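Local coordinates for protein replicative DNA helicase (Mycobacterium smegmatis, PDB 6OWN) that probably excises itself from the helicase precursor as an intein and joins the flanking sequences, in a protein-splicing reaction reversibly inhibited by zinc, at residues P33-A38 against E120-E125; V42-P47 against S113-C118; Y49-S54 against R74-L79. One frame throughout, in Å; residues are numbered along the deposited sequence.

Interaction 1. Residues P33-A38 against E120-E125; sequences PTRVVA and EVDNPE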
loop_
_atom_site.group_PDB
_atom_site.type_symbol
_atom_site.label_atom_id
_atom_site.label_comp_id
_atom_site.label_asym_id
_atom_site.label_seq_id
_atom_site.Cartn_x
_atom_site.Cartn_y
_atom_site.Cartn_z
ATOM N N PRO A 33 -1.110 -15.919 -2.870
ATOM C CA PRO A 33 -0.131 -15.609 -1.818
ATOM C C PRO A 33 1.193 -15.145 -2.409
ATOM O O PRO A 33 1.652 -15.657 -3.434
ATOM C CB PRO A 33 0.030 -16.944 -1.069
ATOM C CG PRO A 33 -1.208 -17.704 -1.343
ATOM C CD PRO A 33 -1.616 -17.301 -2.757
ATOM N N THR A 34 1.802 -14.157 -1.757
ATOM C CA THR A 34 3.101 -13.638 -2.161
ATOM C C THR A 34 3.929 -13.404 -0.900
ATOM O O THR A 34 3.422 -12.851 0.076
ATOM C CB THR A 34 2.928 -12.360 -3.003
ATOM O OG1 THR A 34 4.184 -11.955 -3.565
ATOM C CG2 THR A 34 2.317 -11.217 -2.187
ATOM N N ARG A 35 5.176 -13.877 -0.895
ATOM C CA ARG A 35 5.969 -13.905 0.332
ATOM C C ARG A 35 6.602 -12.548 0.625
ATOM O O ARG A 35 7.064 -11.852 -0.282
ATOM C CB ARG A 35 7.062 -14.977 0.239
ATOM C CG ARG A 35 7.937 -15.122 1.499
ATOM C CD ARG A 35 9.031 -16.176 1.320
ATOM N NE ARG A 35 9.842 -15.902 0.134
ATOM C CZ ARG A 35 11.037 -16.427 -0.112
ATOM N NH1 ARG A 35 11.593 -17.279 0.744
ATOM N NH2 ARG A 35 11.682 -16.091 -1.225
ATOM N N VAL A 36 6.621 -12.181 1.904
ATOM C CA VAL A 36 7.346 -11.004 2.369
ATOM C C VAL A 36 8.786 -11.436 2.610
ATOM O O VAL A 36 9.034 -12.339 3.415
ATOM C CB VAL A 36 6.719 -10.432 3.654
ATOM C CG1 VAL A 36 7.532 -9.264 4.185
ATOM C CG2 VAL A 36 5.260 -10.006 3.418
ATOM N N VAL A 37 9.729 -10.804 1.909
ATOM C CA VAL A 37 11.136 -11.199 1.950
ATOM C C VAL A 37 12.033 -10.153 2.600
ATOM O O VAL A 37 13.245 -10.396 2.722
ATOM C CB VAL A 37 11.673 -11.525 0.543
ATOM C CG1 VAL A 37 10.968 -12.768 -0.041
ATOM C CG2 VAL A 37 11.516 -10.316 -0.368
ATOM N N ALA A 38 11.494 -9.005 3.004
ATOM C CA ALA A 38 12.277 -7.918 3.582
ATOM C C ALA A 38 11.315 -6.868 4.119
ATOM O O ALA A 38 10.183 -6.745 3.643
ATOM C CB ALA A 38 13.228 -7.292 2.556
ATOM N N GLU A 120 8.696 -5.728 1.394
ATOM C CA GLU A 120 8.981 -6.140 0.025
ATOM C C GLU A 120 8.495 -7.569 -0.173
ATOM O O GLU A 120 8.659 -8.415 0.714
ATOM C CB GLU A 120 10.483 -6.037 -0.287
ATOM C CG GLU A 120 10.850 -6.334 -1.741
ATOM C CD GLU A 120 12.353 -6.398 -1.982
ATOM O OE1 GLU A 120 13.135 -6.165 -1.033
ATOM O OE2 GLU A 120 12.751 -6.694 -3.130
ATOM N N VAL A 121 7.869 -7.824 -1.326
ATOM C CA VAL A 121 7.331 -9.141 -1.659
ATOM C C VAL A 121 8.005 -9.628 -2.945
ATOM O O VAL A 121 8.625 -8.856 -3.672
ATOM C CB VAL A 121 5.792 -9.131 -1.804
ATOM C CG1 VAL A 121 5.123 -8.757 -0.478
ATOM C CG2 VAL A 121 5.365 -8.188 -2.902
ATOM N N ASP A 122 7.878 -10.933 -3.224
ATOM C CA ASP A 122 8.680 -11.532 -4.289
ATOM C C ASP A 122 7.892 -11.933 -5.548
ATOM O O ASP A 122 8.378 -12.761 -6.324
ATOM C CB ASP A 122 9.473 -12.727 -3.749
ATOM C CG ASP A 122 8.598 -13.817 -3.138
ATOM O OD1 ASP A 122 7.354 -13.735 -3.222
ATOM O OD2 ASP A 122 9.178 -14.767 -2.557
ATOM N N ASN A 123 6.714 -11.332 -5.816
ATOM C CA ASN A 123 6.172 -11.626 -7.139
ATOM C C ASN A 123 6.775 -10.678 -8.171
ATOM O O ASN A 123 7.288 -9.611 -7.817
ATOM C CB ASN A 123 4.649 -11.531 -7.126
ATOM C CG ASN A 123 4.147 -10.159 -6.734
ATOM O OD1 ASN A 123 4.126 -9.238 -7.546
ATOM N ND2 ASN A 123 3.708 -10.025 -5.486
ATOM N N PRO A 124 6.773 -11.051 -9.458
ATOM C CA PRO A 124 7.518 -10.257 -10.455
ATOM C C PRO A 124 7.032 -8.825 -10.621
ATOM O O PRO A 124 7.783 -7.989 -11.141
ATOM C CB PRO A 124 7.328 -11.058 -11.752
ATOM C CG PRO A 124 7.064 -12.470 -11.289
ATOM C CD PRO A 124 6.266 -12.312 -10.032
ATOM N N GLU A 125 5.801 -8.519 -10.237
ATOM C CA GLU A 125 5.305 -7.152 -10.303
ATOM C C GLU A 125 5.591 -6.362 -9.030
ATOM O O GLU A 125 5.398 -5.143 -9.012
ATOM C CB GLU A 125 3.803 -7.169 -10.603
ATOM C CG GLU A 125 3.432 -7.839 -11.945
ATOM C CD GLU A 125 3.492 -9.379 -11.936
ATOM O OE1 GLU A 125 3.577 -9.974 -13.042
ATOM O OE2 GLU A 125 3.465 -9.993 -10.835
HETATM O O HOH W 1 5.100 -14.536 -4.754
#
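Arg35 and Asp122 form the salt bridge at the end of an antiparallel strand pairing. The guanidinium meets the carboxylate side-on, and two of its nitrogens converge on one carboxylate oxygen: NE lies 3.0 Å and NH2 3.1 Å from Asp122 OD2. That oxygen sits close to the guanidinium plane, yet the two flat groups are turned 38° apart, and NE meets OD2 on the syn side, well out of the carboxylate plane. The arginine chain runs straight until it bends at chi3 (55°), which swings the guanidinium back to the carboxylate.

Further hydrogen bonds extend the grip. Asp122 OD1 accepts the backbone N of Arg35 at 3.2 Å from above the carboxylate plane, and a water joins the same oxygen to Thr34 OG1. Asn123 ND2 donates to Thr34 OG1 over 2.8 Å, nearly straight at 165° and in the plane of its amide; the same amide nitrogen also serves Leu127 O.

Backbone and apolar contacts complete the seam. Val37 N donates to Glu120 O at 2.9 Å. Val36 and Val121 form a non-hydrogen-bonded pair, where Val121 CA points a C-H at Arg35 O, 3.1 Å away. On the face these two valines share, Val36 CG2 rests 4.1 Å from Val121 CG1.

Where the strand 116-121 gives way to a loop, side chains thus take over from the ladder: Asp122 binds both the main chain and the side chain of Arg35, and Asn123 ties Thr34 to the chain beyond the turn. The paired arginine probably helps to stabilise the aspartate as a carboxylate.

Interaction 2. Residues V42-P47 against S113-C118; sequences VMLGRP and SVPVRC. With ZN (zinc ion), chain E.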
loop_
_atom_site.group_PDB
_atom_site.type_symbol
_atom_site.label_atom_id
_atom_site.label_comp_id
_atom_site.label_asym_id
_atom_site.label_seq_id
_atom_site.Cartn_x
_atom_site.Cartn_y
_atom_site.Cartn_z
ATOM N N VAL A 42 9.789 0.113 12.109
ATOM C CA VAL A 42 8.837 1.206 12.271
ATOM C C VAL A 42 9.609 2.514 12.172
ATOM O O VAL A 42 10.630 2.696 12.846
ATOM C CB VAL A 42 8.111 1.087 13.619
ATOM C CG1 VAL A 42 7.148 2.244 13.809
ATOM C CG2 VAL A 42 7.404 -0.248 13.741
ATOM N N MET A 43 9.150 3.421 11.309
ATOM C CA MET A 43 9.844 4.680 11.058
ATOM C C MET A 43 8.989 5.856 11.517
ATOM O O MET A 43 7.772 5.871 11.309
ATOM C CB MET A 43 10.199 4.812 9.573
ATOM C CG MET A 43 11.132 3.697 9.095
ATOM S SD MET A 43 11.453 3.746 7.334
ATOM C CE MET A 43 9.848 3.266 6.684
ATOM N N LEU A 44 9.625 6.838 12.154
ATOM C CA LEU A 44 8.924 7.977 12.742
ATOM C C LEU A 44 9.271 9.276 12.019
ATOM O O LEU A 44 10.328 9.412 11.402
ATOM C CB LEU A 44 9.273 8.128 14.228
ATOM C CG LEU A 44 9.142 6.902 15.133
ATOM C CD1 LEU A 44 9.733 7.187 16.520
ATOM C CD2 LEU A 44 7.681 6.486 15.238
ATOM N N GLY A 45 8.367 10.248 12.125
ATOM C CA GLY A 45 8.624 11.577 11.606
ATOM C C GLY A 45 8.554 11.743 10.105
ATOM O O GLY A 45 8.850 12.833 9.608
ATOM N N ARG A 46 8.179 10.708 9.360
ATOM C CA ARG A 46 8.068 10.859 7.918
ATOM C C ARG A 46 6.830 11.687 7.558
ATOM O O ARG A 46 5.833 11.672 8.283
ATOM C CB ARG A 46 8.000 9.488 7.245
ATOM C CG ARG A 46 9.117 8.542 7.688
ATOM C CD ARG A 46 10.335 8.685 6.797
ATOM N NE ARG A 46 10.257 7.772 5.660
ATOM C CZ ARG A 46 11.028 7.849 4.579
ATOM N NH1 ARG A 46 11.942 8.806 4.479
ATOM N NH2 ARG A 46 10.878 6.971 3.595
ATOM N N PRO A 47 6.869 12.427 6.447
ATOM C CA PRO A 47 5.682 13.193 6.035
ATOM C C PRO A 47 4.596 12.248 5.538
ATOM O O PRO A 47 4.830 11.429 4.648
ATOM C CB PRO A 47 6.204 14.093 4.905
ATOM C CG PRO A 47 7.639 13.706 4.673
ATOM C CD PRO A 47 7.917 12.445 5.415
ATOM N N SER A 113 2.166 13.320 10.875
ATOM C CA SER A 113 3.016 12.136 10.811
ATOM C C SER A 113 2.562 11.061 11.792
ATOM O O SER A 113 2.235 11.345 12.945
ATOM C CB SER A 113 4.465 12.524 11.113
ATOM O OG SER A 113 5.330 11.411 10.974
ATOM N N VAL A 114 2.525 9.822 11.315
ATOM C CA VAL A 114 2.327 8.654 12.172
ATOM C C VAL A 114 3.436 7.660 11.872
ATOM O O VAL A 114 4.141 7.782 10.857
ATOM C CB VAL A 114 0.936 8.014 11.961
ATOM C CG1 VAL A 114 -0.176 8.994 12.333
ATOM C CG2 VAL A 114 0.789 7.519 10.527
ATOM N N PRO A 115 3.628 6.665 12.739
ATOM C CA PRO A 115 4.585 5.596 12.426
ATOM C C PRO A 115 4.184 4.847 11.158
ATOM O O PRO A 115 3.011 4.541 10.935
ATOM C CB PRO A 115 4.522 4.691 13.661
ATOM C CG PRO A 115 4.042 5.579 14.770
ATOM C CD PRO A 115 3.094 6.543 14.112
ATOM N N VAL A 116 5.174 4.563 10.315
ATOM C CA VAL A 116 4.959 3.844 9.066
ATOM C C VAL A 116 5.992 2.727 8.951
ATOM O O VAL A 116 6.960 2.656 9.714
ATOM C CB VAL A 116 5.031 4.773 7.838
ATOM C CG1 VAL A 116 3.897 5.810 7.864
ATOM C CG2 VAL A 116 6.378 5.455 7.765
ATOM N N ARG A 117 5.777 1.855 7.968
ATOM C CA ARG A 117 6.636 0.693 7.756
ATOM C C ARG A 117 6.385 0.181 6.342
ATOM O O ARG A 117 5.272 0.287 5.835
ATOM C CB ARG A 117 6.362 -0.408 8.800
ATOM C CG ARG A 117 7.133 -1.727 8.581
ATOM C CD ARG A 117 7.273 -2.543 9.882
ATOM N NE ARG A 117 7.901 -3.845 9.645
ATOM C CZ ARG A 117 7.253 -5.004 9.695
ATOM N NH1 ARG A 117 5.958 -5.022 9.982
ATOM N NH2 ARG A 117 7.885 -6.145 9.457
ATOM N N CYS A 118 7.433 -0.340 5.700
ATOM C CA CYS A 118 7.315 -0.896 4.361
ATOM C C CYS A 118 7.706 -2.367 4.402
ATOM O O CYS A 118 8.378 -2.823 5.331
ATOM C CB CYS A 118 8.197 -0.137 3.346
ATOM S SG CYS A 118 7.523 0.004 1.622
HETATM ZN ZN ZN E . 5.823 -1.543 1.373
HETATM O O HOH W 2 6.778 8.319 10.069
HETATM O O HOH W 3 5.803 9.748 13.226
#
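Val42 and Pro115 lie side by side and point the same way, with Val42 CG1 3.6 Å from Pro115 CB. Leu44 reaches the same ring from another angle: its CB bond starts out away from the partner segment, but the chain turns back and brings CD2 to 3.8 Å from Pro115 CG, and the ring is touched by both side chains. Met43 lies between them in sequence and makes a single antiparallel bridge with Val116, its N 2.8 Å from Val116 O, nearly in line with the carbonyl, while Val116 N returns a bond to Met43 O.

In this intein, probably of the horseshoe-like Hint fold, the bridge ties the loop after strand 33-39 to the start of strand 116-121. That strand runs on to Cys118, whose SG binds zinc at 2.3 Å in a site that also includes Val119 and Tyr128. Arg117 turns its guanidinium to Asp39.

Val116 CG2 meets Arg46 CG at 4.1 Å, the two side chains crossing at about a right angle. Beyond it, Ser113 holds OG trans to its own N (chi1 -176°) and donates to Arg46 O at 2.8 Å. One water joins Met43 O, Arg46 N and Val114 O; a second links Gly45 N to Ser113 OG.

Interaction 3. Residues Y49-S54 against R74-L79; sequences YVVEFS and RITANL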
loop_
_atom_site.group_PDB
_atom_site.type_symbol
_atom_site.label_atom_id
_atom_site.label_comp_id
_atom_site.label_asym_id
_atom_site.label_seq_id
_atom_site.Cartn_x
_atom_site.Cartn_y
_atom_site.Cartn_z
ATOM N N TYR A 49 0.469 11.147 4.392
ATOM C CA TYR A 49 -0.637 11.498 3.515
ATOM C C TYR A 49 -1.780 10.519 3.752
ATOM O O TYR A 49 -1.552 9.364 4.110
ATOM C CB TYR A 49 -0.250 11.425 2.023
ATOM C CG TYR A 49 0.737 12.464 1.555
ATOM C CD1 TYR A 49 2.083 12.371 1.881
ATOM C CD2 TYR A 49 0.325 13.525 0.760
ATOM C CE1 TYR A 49 2.988 13.336 1.458
ATOM C CE2 TYR A 49 1.224 14.486 0.323
ATOM C CZ TYR A 49 2.545 14.389 0.673
ATOM O OH TYR A 49 3.437 15.343 0.232
ATOM N N VAL A 50 -3.006 10.997 3.546
ATOM C CA VAL A 50 -4.170 10.141 3.359
ATOM C C VAL A 50 -4.461 10.070 1.865
ATOM O O VAL A 50 -4.528 11.101 1.182
ATOM C CB VAL A 50 -5.399 10.659 4.127
ATOM C CG1 VAL A 50 -6.471 9.567 4.164
ATOM C CG2 VAL A 50 -5.028 11.077 5.529
ATOM N N VAL A 51 -4.613 8.858 1.354
ATOM C CA VAL A 51 -5.047 8.629 -0.017
ATOM C C VAL A 51 -6.453 8.058 0.065
ATOM O O VAL A 51 -6.663 7.008 0.683
ATOM C CB VAL A 51 -4.096 7.681 -0.765
ATOM C CG1 VAL A 51 -4.492 7.546 -2.224
ATOM C CG2 VAL A 51 -2.648 8.171 -0.650
ATOM N N GLU A 52 -7.419 8.758 -0.518
ATOM C CA GLU A 52 -8.804 8.305 -0.535
ATOM C C GLU A 52 -9.142 7.702 -1.892
ATOM O O GLU A 52 -8.724 8.222 -2.930
ATOM C CB GLU A 52 -9.754 9.458 -0.201
ATOM C CG GLU A 52 -9.652 9.889 1.254
ATOM C CD GLU A 52 -10.392 11.184 1.541
ATOM O OE1 GLU A 52 -10.939 11.785 0.588
ATOM O OE2 GLU A 52 -10.414 11.600 2.719
ATOM N N PHE A 53 -9.885 6.591 -1.880
ATOM C CA PHE A 53 -10.184 5.833 -3.088
ATOM C C PHE A 53 -11.686 5.769 -3.349
ATOM O O PHE A 53 -12.518 5.907 -2.443
ATOM C CB PHE A 53 -9.641 4.402 -3.008
ATOM C CG PHE A 53 -8.163 4.325 -2.784
ATOM C CD1 PHE A 53 -7.282 4.436 -3.838
ATOM C CD2 PHE A 53 -7.657 4.128 -1.514
ATOM C CE1 PHE A 53 -5.918 4.366 -3.635
ATOM C CE2 PHE A 53 -6.293 4.072 -1.304
ATOM C CZ PHE A 53 -5.424 4.180 -2.367
ATOM N N SER A 54 -12.011 5.523 -4.620
ATOM C CA SER A 54 -13.392 5.489 -5.082
ATOM C C SER A 54 -14.174 4.297 -4.543
ATOM O O SER A 54 -15.403 4.309 -4.602
ATOM C CB SER A 54 -13.420 5.469 -6.615
ATOM O OG SER A 54 -12.669 4.365 -7.108
ATOM N N ARG A 74 4.093 5.940 -9.369
ATOM C CA ARG A 74 4.128 7.280 -8.794
ATOM C C ARG A 74 4.273 7.186 -7.283
ATOM O O ARG A 74 3.671 6.314 -6.650
ATOM C CB ARG A 74 2.851 8.072 -9.131
ATOM C CG ARG A 74 2.657 8.342 -10.614
ATOM C CD ARG A 74 3.532 9.494 -11.068
ATOM N NE ARG A 74 3.391 9.797 -12.491
ATOM C CZ ARG A 74 4.113 9.229 -13.451
ATOM N NH1 ARG A 74 5.029 8.321 -13.144
ATOM N NH2 ARG A 74 3.926 9.573 -14.720
ATOM N N ILE A 75 5.055 8.088 -6.698
ATOM C CA ILE A 75 5.103 8.164 -5.241
ATOM C C ILE A 75 3.904 8.963 -4.729
ATOM O O ILE A 75 3.287 9.747 -5.457
ATOM C CB ILE A 75 6.432 8.759 -4.745
ATOM C CG1 ILE A 75 6.525 10.254 -5.077
ATOM C CG2 ILE A 75 7.622 7.994 -5.336
ATOM C CD1 ILE A 75 7.674 10.947 -4.356
ATOM N N THR A 76 3.554 8.729 -3.457
ATOM C CA THR A 76 2.372 9.361 -2.869
ATOM C C THR A 76 2.361 10.869 -3.104
ATOM O O THR A 76 1.322 11.446 -3.454
ATOM C CB THR A 76 2.294 9.064 -1.365
ATOM O OG1 THR A 76 2.378 7.648 -1.129
ATOM C CG2 THR A 76 0.984 9.574 -0.814
ATOM N N ALA A 77 3.518 11.516 -2.944
ATOM C CA ALA A 77 3.649 12.961 -3.102
ATOM C C ALA A 77 3.361 13.440 -4.518
ATOM O O ALA A 77 3.299 14.654 -4.737
ATOM C CB ALA A 77 5.060 13.396 -2.701
ATOM N N ASN A 78 3.198 12.528 -5.476
ATOM C CA ASN A 78 2.911 12.862 -6.863
ATOM C C ASN A 78 1.562 12.347 -7.323
ATOM O O ASN A 78 1.197 12.562 -8.484
ATOM C CB ASN A 78 4.004 12.298 -7.782
ATOM C CG ASN A 78 5.270 13.121 -7.747
ATOM O OD1 ASN A 78 5.223 14.322 -7.489
ATOM N ND2 ASN A 78 6.414 12.481 -8.004
ATOM N N LEU A 79 0.834 11.642 -6.462
ATOM C CA LEU A 79 -0.505 11.199 -6.811
ATOM C C LEU A 79 -1.415 12.398 -7.024
ATOM O O LEU A 79 -1.272 13.439 -6.379
ATOM C CB LEU A 79 -1.085 10.321 -5.706
ATOM C CG LEU A 79 -0.448 8.960 -5.467
ATOM C CD1 LEU A 79 -1.232 8.260 -4.365
ATOM C CD2 LEU A 79 -0.454 8.137 -6.752
#
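The phenol ring of Tyr49 is met obliquely by Thr76 and Ala77. Thr76 CG2 comes in at the root of the ring, 3.6 Å from Tyr49 CB and 3.7 Å from Tyr49 CG, as the two side chains slide past each other in opposite directions. At the far end of the ring, Tyr49 OH has Ala77 CB at 3.9 Å.

Two residues along the strand, Val51 presents both of its methyls. Val51 CG2 touches Thr76 CG2 at 3.9 Å, and Val51 CG1 meets Leu79 CD1 at 4.0 Å, valine and leucine crossing at about a right angle. The threonine is split between two tasks. With chi1 at -53°, its methyl stands trans to the backbone N and faces the strand, while OG1 takes part in hydrogen bonds with Trp67 NE1, Asp62 O and His65 O.

No hydrogen bond joins the two segments; the turn is braced by its own backbone bonds, and Asn78 N bonds Ile75 O at 2.8 Å, closing the 3-10 turn at 76-78.

Here the 3-10 turn after the hairpin of strands 66-69 and 72-75, with the residue that follows it, packs a methyl of Thr76, Ala77 and Leu79 on strand 48-53, an all-beta packing consistent with the Hint fold of inteins.

In the fold
The three contacts illustrate how chemistry follows position in an all-beta chain. Interaction 3 is the buried one and is purely apolar, joining a turn to strand 48-53 of one four-stranded sheet. Interaction 2 lies at the surface and mixes a lone strand bridge with water-mediated links. Interaction 1 is partly buried and the only one with a salt bridge between its two segments. Interactions 1 and 2 share strand 116-121, gripping its two ends, with centres about 21 Å apart; the first pairs it with its sheet neighbour 33-39, the second with the loop that follows that neighbour. Interactions 1 and 3 sit on opposite sides of the chain's centre, without touching.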